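Local coordinates for protein phosphoglycerate kinase (Coxiella burnetii, PDB 4NG4) that transfers a phosphate group between 1,3-bisphosphoglycerate and ADP, yielding ATP and 3-phosphoglycerate in glycolysis, at residues 337-340 and 341-345; 329-332 and 333-336; 276-280 and 281-285; 208-211 and 212-215; 307-310 and 311-315. All blocks are in the same frame, centred on the assembly; numbering follows the deposited sequence.

Contact 1 of 5, residues 337-340 and 341-345. With MG (magnesium ion), chain D.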
loop_
_atom_site.group_PDB
_atom_site.type_symbol
_atom_site.label_atom_id
_atom_site.label_comp_id
_atom_site.label_asym_id
_atom_site.label_seq_id
_atom_site.Cartn_x
_atom_site.Cartn_y
_atom_site.Cartn_z
ATOM N N GLY A 337 -21.471 9.133 -2.936
ATOM C CA GLY A 337 -21.240 7.986 -2.044
ATOM C C GLY A 337 -19.852 7.909 -1.417
ATOM O O GLY A 337 -19.709 7.661 -0.209
ATOM N N THR A 338 -18.831 8.143 -2.237
ATOM C CA THR A 338 -17.447 7.967 -1.820
ATOM C C THR A 338 -16.989 9.153 -0.984
ATOM O O THR A 338 -16.255 8.975 -0.030
ATOM C CB THR A 338 -16.533 7.738 -3.021
ATOM O OG1 THR A 338 -17.031 6.616 -3.754
ATOM C CG2 THR A 338 -15.091 7.469 -2.592
ATOM N N ARG A 339 -17.426 10.358 -1.323
ATOM C CA ARG A 339 -17.179 11.522 -0.461
ATOM C C ARG A 339 -17.822 11.324 0.916
ATOM O O ARG A 339 -17.150 11.386 1.937
ATOM C CB ARG A 339 -17.732 12.798 -1.093
ATOM C CG ARG A 339 -17.198 14.088 -0.458
ATOM C CD ARG A 339 -18.107 15.270 -0.759
ATOM N NE ARG A 339 -18.695 15.132 -2.099
ATOM C CZ ARG A 339 -18.142 15.570 -3.227
ATOM N NH1 ARG A 339 -16.972 16.220 -3.215
ATOM N NH2 ARG A 339 -18.773 15.363 -4.377
ATOM N N ALA A 340 -19.124 11.058 0.921
ATOM C CA ALA A 340 -19.868 10.805 2.147
ATOM C C ALA A 340 -19.075 9.893 3.048
ATOM O O ALA A 340 -18.897 10.173 4.218
ATOM C CB ALA A 340 -21.207 10.178 1.832
ATOM N N LEU A 341 -18.602 8.793 2.476
ATOM C CA LEU A 341 -17.833 7.807 3.214
ATOM C C LEU A 341 -16.545 8.437 3.716
ATOM O O LEU A 341 -16.214 8.334 4.895
ATOM C CB LEU A 341 -17.531 6.592 2.333
ATOM C CG LEU A 341 -16.661 5.493 2.966
ATOM C CD1 LEU A 341 -17.445 4.704 4.012
ATOM C CD2 LEU A 341 -16.108 4.565 1.886
ATOM N N ALA A 342 -15.820 9.090 2.820
ATOM C CA ALA A 342 -14.533 9.683 3.171
ATOM C C ALA A 342 -14.703 10.639 4.347
ATOM O O ALA A 342 -13.954 10.575 5.317
ATOM C CB ALA A 342 -13.945 10.403 1.979
ATOM N N GLN A 343 -15.720 11.492 4.267
ATOM C CA GLN A 343 -16.021 12.459 5.318
ATOM C C GLN A 343 -16.352 11.766 6.637
ATOM O O GLN A 343 -15.924 12.232 7.700
ATOM C CB GLN A 343 -17.163 13.379 4.884
ATOM C CG GLN A 343 -16.778 14.287 3.716
ATOM C CD GLN A 343 -17.917 15.179 3.229
ATOM O OE1 GLN A 343 -19.085 14.799 3.298
ATOM N NE2 GLN A 343 -17.574 16.366 2.720
ATOM N N ALA A 344 -17.076 10.644 6.575
ATOM C CA ALA A 344 -17.434 9.891 7.781
ATOM C C ALA A 344 -16.191 9.362 8.513
ATOM O O ALA A 344 -16.099 9.464 9.736
ATOM C CB ALA A 344 -18.395 8.760 7.446
ATOM N N VAL A 345 -15.228 8.832 7.762
ATOM C CA VAL A 345 -13.971 8.351 8.345
ATOM C C VAL A 345 -13.180 9.524 8.941
ATOM O O VAL A 345 -12.580 9.399 10.013
ATOM C CB VAL A 345 -13.093 7.623 7.300
ATOM C CG1 VAL A 345 -11.817 7.063 7.932
ATOM C CG2 VAL A 345 -13.881 6.495 6.634
HETATM MG MG MG D . -18.770 7.399 -5.164
#
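Gly-337 with Leu-341 and Thr-338 with Ala-342 form the opening turns of helix 336-347, the crossover helix of a beta-alpha-beta unit, and one of these residues also reaches a bound magnesium ion. Four consecutive i to i+4 bonds wind this part. In the straightest of them Gln-343 N reaches Arg-339 O at 2.7 Å, with 173° at the hydrogen. On that same side the two long side chains run alongside each other in the same direction: Arg-339 CD lies 3.7 Å from Gln-343 NE2, an alkyl-to-amide contact, with the guanidinium and amide planes turned 61° apart. Thr-338 has OG1 opposite its carbonyl carbon (chi1 -56°), which sends the hydroxyl to the magnesium ion at 2.4 Å. Asp-301 and Phe-334 complete the protein part of that metal site, and Gly-327 N and Ile-326 N add weak hydrogen bonds to OG1. Behind the turn, Leu-341 packs on Trp-322 of strand 319-323 and on Tyr-310 and Met-314 of helix 304-316, while Ala-342 also meets Trp-322.

Contact 2 of 5, residues 329-332 and 333-336. With ADP (adenosine-5'-diphosphate), chain E.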
loop_
_atom_site.group_PDB
_atom_site.type_symbol
_atom_site.label_atom_id
_atom_site.label_comp_id
_atom_site.label_asym_id
_atom_site.label_seq_id
_atom_site.Cartn_x
_atom_site.Cartn_y
_atom_site.Cartn_z
ATOM N N PHE A 329 -16.310 7.634 -8.388
ATOM C CA PHE A 329 -16.067 8.981 -7.853
ATOM C C PHE A 329 -15.464 9.973 -8.849
ATOM O O PHE A 329 -15.571 11.169 -8.645
ATOM C CB PHE A 329 -15.117 8.889 -6.652
ATOM C CG PHE A 329 -13.662 8.725 -7.043
ATOM C CD1 PHE A 329 -13.147 7.477 -7.349
ATOM C CD2 PHE A 329 -12.816 9.837 -7.128
ATOM C CE1 PHE A 329 -11.818 7.332 -7.717
ATOM C CE2 PHE A 329 -11.483 9.687 -7.495
ATOM C CZ PHE A 329 -10.988 8.439 -7.795
ATOM N N GLU A 330 -14.785 9.474 -9.884
ATOM C CA GLU A 330 -14.071 10.341 -10.850
ATOM C C GLU A 330 -15.025 11.247 -11.608
ATOM O O GLU A 330 -14.713 12.404 -11.855
ATOM C CB GLU A 330 -13.248 9.523 -11.856
ATOM C CG GLU A 330 -12.182 8.587 -11.228
ATOM C CD GLU A 330 -12.682 7.146 -11.000
ATOM O OE1 GLU A 330 -13.911 6.897 -11.071
ATOM O OE2 GLU A 330 -11.840 6.258 -10.743
ATOM N N ILE A 331 -16.182 10.709 -11.983
ATOM C CA ILE A 331 -17.252 11.518 -12.549
ATOM C C ILE A 331 -18.108 12.010 -11.381
ATOM O O ILE A 331 -18.259 11.307 -10.385
ATOM C CB ILE A 331 -18.066 10.736 -13.619
ATOM C CG1 ILE A 331 -18.957 11.680 -14.426
ATOM C CG2 ILE A 331 -18.880 9.653 -12.993
ATOM C CD1 ILE A 331 -18.157 12.638 -15.328
ATOM N N GLU A 332 -18.650 13.219 -11.512
ATOM C CA GLU A 332 -19.138 14.007 -10.369
ATOM C C GLU A 332 -20.510 13.602 -9.855
ATOM O O GLU A 332 -20.782 13.744 -8.673
ATOM C CB GLU A 332 -19.150 15.506 -10.710
ATOM C CG GLU A 332 -17.778 16.063 -11.148
ATOM C CD GLU A 332 -17.481 15.939 -12.671
ATOM O OE1 GLU A 332 -18.198 15.204 -13.402
ATOM O OE2 GLU A 332 -16.513 16.595 -13.135
ATOM N N ALA A 333 -21.385 13.129 -10.735
ATOM C CA ALA A 333 -22.701 12.654 -10.312
ATOM C C ALA A 333 -22.570 11.386 -9.440
ATOM O O ALA A 333 -23.372 11.137 -8.529
ATOM C CB ALA A 333 -23.567 12.378 -11.524
ATOM N N PHE A 334 -21.530 10.608 -9.709
ATOM C CA PHE A 334 -21.395 9.298 -9.121
ATOM C C PHE A 334 -20.376 9.280 -7.962
ATOM O O PHE A 334 -19.860 8.213 -7.589
ATOM C CB PHE A 334 -21.073 8.310 -10.240
ATOM C CG PHE A 334 -22.097 8.323 -11.360
ATOM C CD1 PHE A 334 -23.456 8.206 -11.083
ATOM C CD2 PHE A 334 -21.715 8.467 -12.676
ATOM C CE1 PHE A 334 -24.401 8.219 -12.090
ATOM C CE2 PHE A 334 -22.662 8.482 -13.688
ATOM C CZ PHE A 334 -24.010 8.358 -13.387
ATOM N N SER A 335 -20.164 10.458 -7.357
ATOM C CA SER A 335 -19.140 10.659 -6.335
ATOM C C SER A 335 -19.689 10.872 -4.914
ATOM O O SER A 335 -18.931 10.795 -3.931
ATOM C CB SER A 335 -18.288 11.869 -6.703
ATOM O OG SER A 335 -18.995 13.063 -6.451
ATOM N N GLN A 336 -20.994 11.136 -4.800
ATOM C CA GLN A 336 -21.586 11.498 -3.510
ATOM C C GLN A 336 -21.351 10.379 -2.499
ATOM O O GLN A 336 -21.022 10.649 -1.347
ATOM C CB GLN A 336 -23.085 11.876 -3.649
ATOM C CG GLN A 336 -23.632 12.863 -2.554
ATOM C CD GLN A 336 -24.717 13.867 -3.072
ATOM O OE1 GLN A 336 -24.898 14.050 -4.290
ATOM N NE2 GLN A 336 -25.412 14.533 -2.136
HETATM P PB ADP E . -7.874 1.136 -5.144
HETATM O O1B ADP E . -8.230 2.444 -4.483
HETATM O O2B ADP E . -6.899 1.291 -6.294
HETATM O O3B ADP E . -7.537 0.025 -4.179
HETATM P PA ADP E . -9.471 -0.578 -6.802
HETATM O O1A ADP E . -8.199 -0.793 -7.585
HETATM O O2A ADP E . -10.016 -1.743 -6.019
HETATM O O3A ADP E . -9.288 0.669 -5.783
HETATM O "O5'" ADP E . -10.580 -0.085 -7.877
HETATM C "C5'" ADP E . -11.153 1.229 -7.853
HETATM C "C4'" ADP E . -11.525 1.680 -9.258
HETATM O "O4'" ADP E . -12.668 0.943 -9.707
HETATM C "C3'" ADP E . -11.870 3.170 -9.311
HETATM O "O3'" ADP E . -11.000 3.867 -10.215
HETATM C "C2'" ADP E . -13.335 3.231 -9.731
HETATM O "O2'" ADP E . -13.588 4.206 -10.746
HETATM C "C1'" ADP E . -13.679 1.823 -10.221
HETATM N N9 ADP E . -15.062 1.421 -9.804
HETATM C C8 ADP E . -15.529 1.312 -8.537
HETATM N N7 ADP E . -16.835 0.937 -8.544
HETATM C C5 ADP E . -17.227 0.794 -9.826
HETATM C C6 ADP E . -18.472 0.415 -10.540
HETATM N N6 ADP E . -19.610 0.102 -9.871
HETATM N N1 ADP E . -18.429 0.389 -11.897
HETATM C C2 ADP E . -17.320 0.695 -12.612
HETATM N N3 ADP E . -16.161 1.049 -12.024
HETATM C C4 ADP E . -16.052 1.116 -10.661
#
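Ser-335 folds back on Glu-332 to close a type I beta turn, in the loop that leads from strand 319-323 to helix 336-347 beside the ADP. Its CB points into segment 329-332 and comes 3.4 Å from Phe-329 O. From there chi1 of 75° sets OG between the backbone N and the carbonyl carbon, and the hydroxyl donates to Glu-332 O at 2.9 Å, tilted 34° from the carbonyl plane. One residue earlier, Phe-334 N makes a weak bond to Ile-331 O at 3.4 Å. Phe-334 carries Ala-333 CB over the centre of one ring face, and its ring meets that of Phe-300 with the planes about 50° apart. On the ligand side, Glu-330 lays CG over one face of Phe-329, toward the ring's rim, and bends at chi2 to bring its carboxylate to the ribose. There OE2 accepts the ADP O3' hydroxyl at 2.6 Å, and OE1 and OE2 each sit 2.7 Å from ADP O2'.

Contact 3 of 5, residues 276-280 and 281-285; sequences ADELS and EDAKA
Ala-276 and Lys-284 face each other across the base of the surface loop that joins strand 272-276 to strand 286-289, and a type I beta turn from Ser-280 to Ala-283 reverses the chain at its far end. At the base, Ala-276 points its methyl group at the other limb, with CB 3.4 Å from Lys-284 O. Ala-276 CA offers a CA-H...O contact to that same oxygen at 3.6 Å, with 131° at the hydrogen. Farther out, Ala-283 CB points across to the other limb. Glu-278 lies over it: with CG set between its own backbone N and carbonyl carbon (chi1 83°), that methylene comes 3.4 Å from Ala-283 CB, and the extended chain carries the carboxylate onward, OE2 still 3.8 Å from the same methyl. Glu-278 OE2 and Asp-282 OD2 are 5.1 Å apart, two like charges near each other but not in contact. At the turn, Ser-280 OG lies 3.9 Å from Asp-282 CB, a loose van der Waals approach. Ala-276 pairs through its backbone with Ser-298 of strand 298-300, whose Phe-300 also touches Leu-279, while Glu-281 leans on the loop before helix 336-347.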
loop_
_atom_site.group_PDB
_atom_site.type_symbol
_atom_site.label_atom_id
_atom_site.label_comp_id
_atom_site.label_asym_id
_atom_site.label_seq_id
_atom_site.Cartn_x
_atom_site.Cartn_y
_atom_site.Cartn_z
ATOM N N ALA A 276 -27.574 4.970 -14.118
ATOM C CA ALA A 276 -27.717 5.729 -15.347
ATOM C C ALA A 276 -27.553 4.727 -16.472
ATOM O O ALA A 276 -27.088 3.609 -16.241
ATOM C CB ALA A 276 -26.662 6.805 -15.437
ATOM N N ASP A 277 -27.934 5.119 -17.683
ATOM C CA ASP A 277 -27.823 4.227 -18.831
ATOM C C ASP A 277 -26.598 4.532 -19.710
ATOM O O ASP A 277 -26.444 3.957 -20.791
ATOM C CB ASP A 277 -29.130 4.214 -19.639
ATOM C CG ASP A 277 -29.290 5.419 -20.547
ATOM O OD1 ASP A 277 -28.646 6.465 -20.287
ATOM O OD2 ASP A 277 -30.077 5.306 -21.524
ATOM N N GLU A 278 -25.738 5.438 -19.234
ATOM C CA GLU A 278 -24.447 5.730 -19.866
ATOM C C GLU A 278 -23.592 6.444 -18.827
ATOM O O GLU A 278 -24.121 7.251 -18.066
ATOM C CB GLU A 278 -24.621 6.576 -21.152
ATOM C CG GLU A 278 -24.769 8.093 -20.948
ATOM C CD GLU A 278 -25.199 8.839 -22.202
ATOM O OE1 GLU A 278 -25.731 8.188 -23.130
ATOM O OE2 GLU A 278 -25.011 10.085 -22.247
ATOM N N LEU A 279 -22.296 6.143 -18.775
ATOM C CA LEU A 279 -21.415 6.713 -17.757
ATOM C C LEU A 279 -20.761 8.015 -18.199
ATOM O O LEU A 279 -19.728 8.004 -18.873
ATOM C CB LEU A 279 -20.339 5.697 -17.362
ATOM C CG LEU A 279 -19.293 6.111 -16.304
ATOM C CD1 LEU A 279 -19.914 6.824 -15.081
ATOM C CD2 LEU A 279 -18.514 4.878 -15.856
ATOM N N SER A 280 -21.359 9.133 -17.790
ATOM C CA SER A 280 -20.864 10.479 -18.122
ATOM C C SER A 280 -21.514 11.543 -17.214
ATOM O O SER A 280 -22.591 11.302 -16.647
ATOM C CB SER A 280 -21.152 10.790 -19.596
ATOM O OG SER A 280 -22.521 10.573 -19.899
ATOM N N GLU A 281 -20.888 12.723 -17.099
ATOM C CA GLU A 281 -21.433 13.812 -16.266
ATOM C C GLU A 281 -22.800 14.310 -16.757
ATOM O O GLU A 281 -23.382 15.209 -16.148
ATOM C CB GLU A 281 -20.444 15.002 -16.192
ATOM C CG GLU A 281 -20.454 15.942 -17.419
ATOM C CD GLU A 281 -19.465 17.107 -17.327
ATOM O OE1 GLU A 281 -19.787 18.216 -17.830
ATOM O OE2 GLU A 281 -18.365 16.921 -16.764
ATOM N N ASP A 282 -23.317 13.690 -17.820
ATOM C CA ASP A 282 -24.320 14.287 -18.703
ATOM C C ASP A 282 -25.691 13.609 -18.681
ATOM O O ASP A 282 -26.707 14.266 -18.942
ATOM C CB ASP A 282 -23.780 14.212 -20.131
ATOM C CG ASP A 282 -24.170 15.399 -20.968
ATOM O OD1 ASP A 282 -24.091 16.532 -20.446
ATOM O OD2 ASP A 282 -24.525 15.202 -22.151
ATOM N N ALA A 283 -25.706 12.303 -18.401
ATOM C CA ALA A 283 -26.919 11.471 -18.460
ATOM C C ALA A 283 -27.757 11.547 -17.184
ATOM O O ALA A 283 -27.271 11.998 -16.148
ATOM C CB ALA A 283 -26.528 10.036 -18.714
ATOM N N LYS A 284 -29.014 11.104 -17.268
ATOM C CA LYS A 284 -29.903 11.026 -16.094
ATOM C C LYS A 284 -29.388 10.102 -14.988
ATOM O O LYS A 284 -29.381 8.881 -15.157
ATOM C CB LYS A 284 -31.282 10.511 -16.507
ATOM C CG LYS A 284 -32.178 11.538 -17.148
ATOM C CD LYS A 284 -33.181 12.129 -16.153
ATOM C CE LYS A 284 -34.186 13.073 -16.849
ATOM N NZ LYS A 284 -35.333 12.369 -17.509
ATOM N N ALA A 285 -28.981 10.669 -13.853
ATOM C CA ALA A 285 -28.661 9.856 -12.674
ATOM C C ALA A 285 -29.966 9.689 -11.916
ATOM O O ALA A 285 -30.689 10.673 -11.708
ATOM C CB ALA A 285 -27.604 10.529 -11.804
#

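Contact 4 of 5, residues 208-211 and 212-215. With ADP (adenosine-5'-diphosphate), chain E.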
loop_
_atom_site.group_PDB
_atom_site.type_symbol
_atom_site.label_atom_id
_atom_site.label_comp_id
_atom_site.label_asym_id
_atom_site.label_seq_id
_atom_site.Cartn_x
_atom_site.Cartn_y
_atom_site.Cartn_z
ATOM N N LYS A 208 -9.400 -8.956 -4.874
ATOM C CA LYS A 208 -9.480 -8.600 -3.456
ATOM C C LYS A 208 -10.083 -9.663 -2.526
ATOM O O LYS A 208 -10.321 -9.404 -1.335
ATOM C CB LYS A 208 -10.211 -7.254 -3.329
ATOM C CG LYS A 208 -9.436 -6.149 -4.037
ATOM C CD LYS A 208 -9.673 -4.768 -3.483
ATOM C CE LYS A 208 -8.562 -3.836 -3.986
ATOM N NZ LYS A 208 -8.795 -2.404 -3.679
ATOM N N ILE A 209 -10.278 -10.866 -3.058
ATOM C CA ILE A 209 -10.899 -11.950 -2.333
ATOM C C ILE A 209 -10.013 -12.442 -1.197
ATOM O O ILE A 209 -10.506 -12.852 -0.144
ATOM C CB ILE A 209 -11.209 -13.118 -3.279
ATOM C CG1 ILE A 209 -12.219 -14.087 -2.636
ATOM C CG2 ILE A 209 -9.925 -13.847 -3.688
ATOM C CD1 ILE A 209 -13.569 -13.479 -2.400
ATOM N N HIS A 210 -8.708 -12.419 -1.405
ATOM C CA HIS A 210 -7.796 -12.943 -0.396
ATOM C C HIS A 210 -7.714 -11.935 0.753
ATOM O O HIS A 210 -7.500 -12.307 1.893
ATOM C CB HIS A 210 -6.423 -13.266 -1.018
ATOM C CG HIS A 210 -5.476 -13.958 -0.091
ATOM N ND1 HIS A 210 -4.122 -14.021 -0.339
ATOM C CD2 HIS A 210 -5.673 -14.610 1.082
ATOM C CE1 HIS A 210 -3.523 -14.694 0.630
ATOM N NE2 HIS A 210 -4.441 -15.057 1.510
ATOM N N LEU A 211 -7.923 -10.665 0.443
ATOM C CA LEU A 211 -7.974 -9.615 1.455
ATOM C C LEU A 211 -9.228 -9.727 2.293
ATOM O O LEU A 211 -9.192 -9.606 3.510
ATOM C CB LEU A 211 -7.933 -8.235 0.799
ATOM C CG LEU A 211 -8.005 -6.994 1.704
ATOM C CD1 LEU A 211 -7.132 -7.123 2.960
ATOM C CD2 LEU A 211 -7.602 -5.769 0.917
ATOM N N LEU A 212 -10.345 -9.975 1.634
ATOM C CA LEU A 212 -11.597 -10.219 2.333
ATOM C C LEU A 212 -11.471 -11.403 3.297
ATOM O O LEU A 212 -11.983 -11.345 4.426
ATOM C CB LEU A 212 -12.716 -10.441 1.316
ATOM C CG LEU A 212 -12.969 -9.236 0.390
ATOM C CD1 LEU A 212 -13.963 -9.554 -0.716
ATOM C CD2 LEU A 212 -13.426 -8.012 1.214
ATOM N N GLU A 213 -10.754 -12.451 2.880
ATOM C CA GLU A 213 -10.647 -13.675 3.680
ATOM C C GLU A 213 -9.920 -13.436 4.989
ATOM O O GLU A 213 -10.349 -13.920 6.047
ATOM C CB GLU A 213 -9.963 -14.797 2.891
ATOM C CG GLU A 213 -10.952 -15.767 2.249
ATOM C CD GLU A 213 -10.408 -16.458 1.002
ATOM O OE1 GLU A 213 -11.228 -17.068 0.266
ATOM O OE2 GLU A 213 -9.181 -16.377 0.753
ATOM N N ASN A 214 -8.827 -12.685 4.914
ATOM C CA ASN A 214 -8.010 -12.411 6.094
ATOM C C ASN A 214 -8.743 -11.466 7.038
ATOM O O ASN A 214 -8.725 -11.667 8.242
ATOM C CB ASN A 214 -6.647 -11.826 5.682
ATOM C CG ASN A 214 -5.631 -11.765 6.844
ATOM O OD1 ASN A 214 -5.335 -12.766 7.487
ATOM N ND2 ASN A 214 -5.078 -10.588 7.078
ATOM N N LEU A 215 -9.396 -10.447 6.483
ATOM C CA LEU A 215 -10.119 -9.459 7.296
ATOM C C LEU A 215 -11.367 -10.064 7.963
ATOM O O LEU A 215 -11.764 -9.641 9.042
ATOM C CB LEU A 215 -10.493 -8.219 6.463
ATOM C CG LEU A 215 -9.318 -7.429 5.872
ATOM C CD1 LEU A 215 -9.794 -6.359 4.880
ATOM C CD2 LEU A 215 -8.454 -6.823 6.976
HETATM P PB ADP E . -7.874 1.136 -5.144
HETATM O O1B ADP E . -8.230 2.444 -4.483
HETATM O O2B ADP E . -6.899 1.291 -6.294
HETATM O O3B ADP E . -7.537 0.025 -4.179
HETATM P PA ADP E . -9.471 -0.578 -6.802
HETATM O O1A ADP E . -8.199 -0.793 -7.585
HETATM O O2A ADP E . -10.016 -1.743 -6.019
HETATM O O3A ADP E . -9.288 0.669 -5.783
HETATM O "O5'" ADP E . -10.580 -0.085 -7.877
HETATM C "C5'" ADP E . -11.153 1.229 -7.853
HETATM C "C4'" ADP E . -11.525 1.680 -9.258
HETATM O "O4'" ADP E . -12.668 0.943 -9.707
HETATM C "C3'" ADP E . -11.870 3.170 -9.311
HETATM O "O3'" ADP E . -11.000 3.867 -10.215
HETATM C "C2'" ADP E . -13.335 3.231 -9.731
HETATM O "O2'" ADP E . -13.588 4.206 -10.746
HETATM C "C1'" ADP E . -13.679 1.823 -10.221
HETATM N N9 ADP E . -15.062 1.421 -9.804
HETATM C C8 ADP E . -15.529 1.312 -8.537
HETATM N N7 ADP E . -16.835 0.937 -8.544
HETATM C C5 ADP E . -17.227 0.794 -9.826
HETATM C C6 ADP E . -18.472 0.415 -10.540
HETATM N N6 ADP E . -19.610 0.102 -9.871
HETATM N N1 ADP E . -18.429 0.389 -11.897
HETATM C C2 ADP E . -17.320 0.695 -12.612
HETATM N N3 ADP E . -16.161 1.049 -12.024
HETATM C C4 ADP E . -16.052 1.116 -10.661
#
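Leu-212 N closes the first turn of helix 209-216 by bonding to the carbonyl of Lys-208, 3.0 Å from N to O, so Lys-208 serves as N-cap of the helix in a beta-alpha-beta unit of the nucleotide-binding domain. Its side chain heads the other way. With CG opposite the carbonyl carbon (chi1 -62°) and every later torsion extended, it reaches the ADP, where NZ bridges both phosphates: 2.7 Å to ADP O2A and 2.8 Å to ADP O3B. Asn-323 OD1 and Gly-201 O also accept from NZ, so four oxygens surround this buried NZ. Deeper in the helix, Leu-211 has CG opposite its backbone N (chi1 179°), which swings the isobutyl group toward the next turn. There it meets Leu-215 at an oblique angle, CD1 against CD1. Leu-212 and Leu-215 reach Val-200 of strand 196-202. Toward the outside, His-210 and Glu-213 cross at about a right angle, their ring and carboxylate planes 65° apart, and His-210 CD2 comes 3.9 Å from Glu-213 OE2.

Contact 5 of 5, residues 307-310 and 311-315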
loop_
_atom_site.group_PDB
_atom_site.type_symbol
_atom_site.label_atom_id
_atom_site.label_comp_id
_atom_site.label_asym_id
_atom_site.label_seq_id
_atom_site.Cartn_x
_atom_site.Cartn_y
_atom_site.Cartn_z
ATOM N N SER A 307 -25.357 4.856 2.185
ATOM C CA SER A 307 -24.233 5.620 2.740
ATOM C C SER A 307 -24.542 6.248 4.104
ATOM O O SER A 307 -23.677 6.872 4.689
ATOM C CB SER A 307 -23.665 6.648 1.742
ATOM O OG SER A 307 -24.658 7.474 1.199
ATOM N N ALA A 308 -25.763 6.075 4.608
ATOM C CA ALA A 308 -26.091 6.411 5.993
ATOM C C ALA A 308 -25.792 5.212 6.909
ATOM O O ALA A 308 -25.279 5.366 8.030
ATOM C CB ALA A 308 -27.540 6.816 6.093
ATOM N N THR A 309 -26.120 4.018 6.427
ATOM C CA THR A 309 -25.672 2.792 7.075
ATOM C C THR A 309 -24.144 2.797 7.241
ATOM O O THR A 309 -23.626 2.557 8.346
ATOM C CB THR A 309 -26.126 1.564 6.284
ATOM O OG1 THR A 309 -27.536 1.395 6.483
ATOM C CG2 THR A 309 -25.368 0.303 6.718
ATOM N N TYR A 310 -23.422 3.096 6.165
ATOM C CA TYR A 310 -21.963 3.190 6.269
ATOM C C TYR A 310 -21.560 4.288 7.261
ATOM O O TYR A 310 -20.667 4.094 8.082
ATOM C CB TYR A 310 -21.299 3.476 4.919
ATOM C CG TYR A 310 -21.545 2.466 3.818
ATOM C CD1 TYR A 310 -22.117 1.212 4.070
ATOM C CD2 TYR A 310 -21.177 2.758 2.510
ATOM C CE1 TYR A 310 -22.334 0.294 3.027
ATOM C CE2 TYR A 310 -21.383 1.839 1.477
ATOM C CZ TYR A 310 -21.953 0.621 1.745
ATOM O OH TYR A 310 -22.134 -0.256 0.716
ATOM N N ALA A 311 -22.223 5.435 7.181
ATOM C CA ALA A 311 -21.913 6.561 8.048
ATOM C C ALA A 311 -22.073 6.211 9.536
ATOM O O ALA A 311 -21.330 6.729 10.389
ATOM C CB ALA A 311 -22.782 7.763 7.681
ATOM N N LYS A 312 -23.035 5.345 9.854
ATOM C CA LYS A 312 -23.239 4.882 11.235
ATOM C C LYS A 312 -22.067 4.029 11.702
ATOM O O LYS A 312 -21.538 4.252 12.785
ATOM C CB LYS A 312 -24.562 4.101 11.353
ATOM C CG LYS A 312 -24.986 3.719 12.791
ATOM C CD LYS A 312 -26.514 3.444 12.871
ATOM C CE LYS A 312 -26.977 2.857 14.229
ATOM N NZ LYS A 312 -26.659 3.747 15.392
ATOM N N LEU A 313 -21.649 3.075 10.878
ATOM C CA LEU A 313 -20.594 2.139 11.262
ATOM C C LEU A 313 -19.230 2.842 11.432
ATOM O O LEU A 313 -18.433 2.464 12.312
ATOM C CB LEU A 313 -20.500 0.984 10.255
ATOM C CG LEU A 313 -21.763 0.129 10.077
ATOM C CD1 LEU A 313 -21.653 -0.874 8.919
ATOM C CD2 LEU A 313 -22.100 -0.568 11.370
ATOM N N MET A 314 -18.971 3.862 10.607
ATOM C CA MET A 314 -17.753 4.663 10.752
ATOM C C MET A 314 -17.765 5.462 12.054
ATOM O O MET A 314 -16.751 5.507 12.771
ATOM C CB MET A 314 -17.545 5.609 9.560
ATOM C CG MET A 314 -17.326 4.907 8.207
ATOM S SD MET A 314 -16.315 3.427 8.272
ATOM C CE MET A 314 -17.174 2.429 7.059
ATOM N N ALA A 315 -18.905 6.092 12.347
ATOM C CA ALA A 315 -19.047 6.929 13.547
ATOM C C ALA A 315 -18.893 6.122 14.854
ATOM O O ALA A 315 -18.384 6.612 15.861
ATOM C CB ALA A 315 -20.387 7.648 13.512
#
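Tyr-310 and Met-314 are bound through the backbone, Met-314 N reaching Tyr-310 O at 3.1 Å and nearly along the C=O axis. The same oxygen is touched by the methionine side chain. Met-314 bends at chi2 and chi3, so that CG rests 3.4 Å from Tyr-310 O and the terminal CE turns back to 4.0 Å from it. One residue earlier, Thr-309 O accepts Leu-313 N at 3.3 Å and takes a weak second bond from Lys-312 N. Leu-313 CG packs 3.5 Å from Thr-309 O, its branch set beside the backbone N (chi1 -60°). The first bond is less regular: Ala-311 N sits 3.2 Å from Ser-307 O but well above the plane of that carbonyl. Outside this shell, Ser-307 OG bonds to Gly-303 O and Thr-309 OG1 makes a weak bond to Asn-305 O, both one turn back. Tyr-310, Leu-313 and Met-314 all touch Ile-223 of strand 221-226, and Met-314 also reaches Val-197 and Val-199 of strand 196-202. With Ala-308 and Lys-312 facing outward, helix 304-316 is an amphipathic helix laid on a parallel sheet, as in the Rossmann-like nucleotide-binding domain of phosphoglycerate kinases.

In the fold
Along the chain the order is contact 4, 3, 5, 2 and 1, all in the half of the protein that holds the ADP. Contacts 2 and 1 are consecutive, a loop running into helix 336-347, and their centres lie 12 Å apart. Contact 5, on the adjacent helix 304-316, packs directly on contact 1 with centres 9 Å apart. Contact 3 projects beyond contact 2, which it touches with centres 11 Å apart. Contact 4 stands off, 21 to 32 Å from the other centres, yet it shares ADP with contact 2: Lys-208 holds the phosphates, Glu-330 the ribose. These two elements of the nucleotide site follow different strands, 196-202 and 319-323, of one parallel sheet.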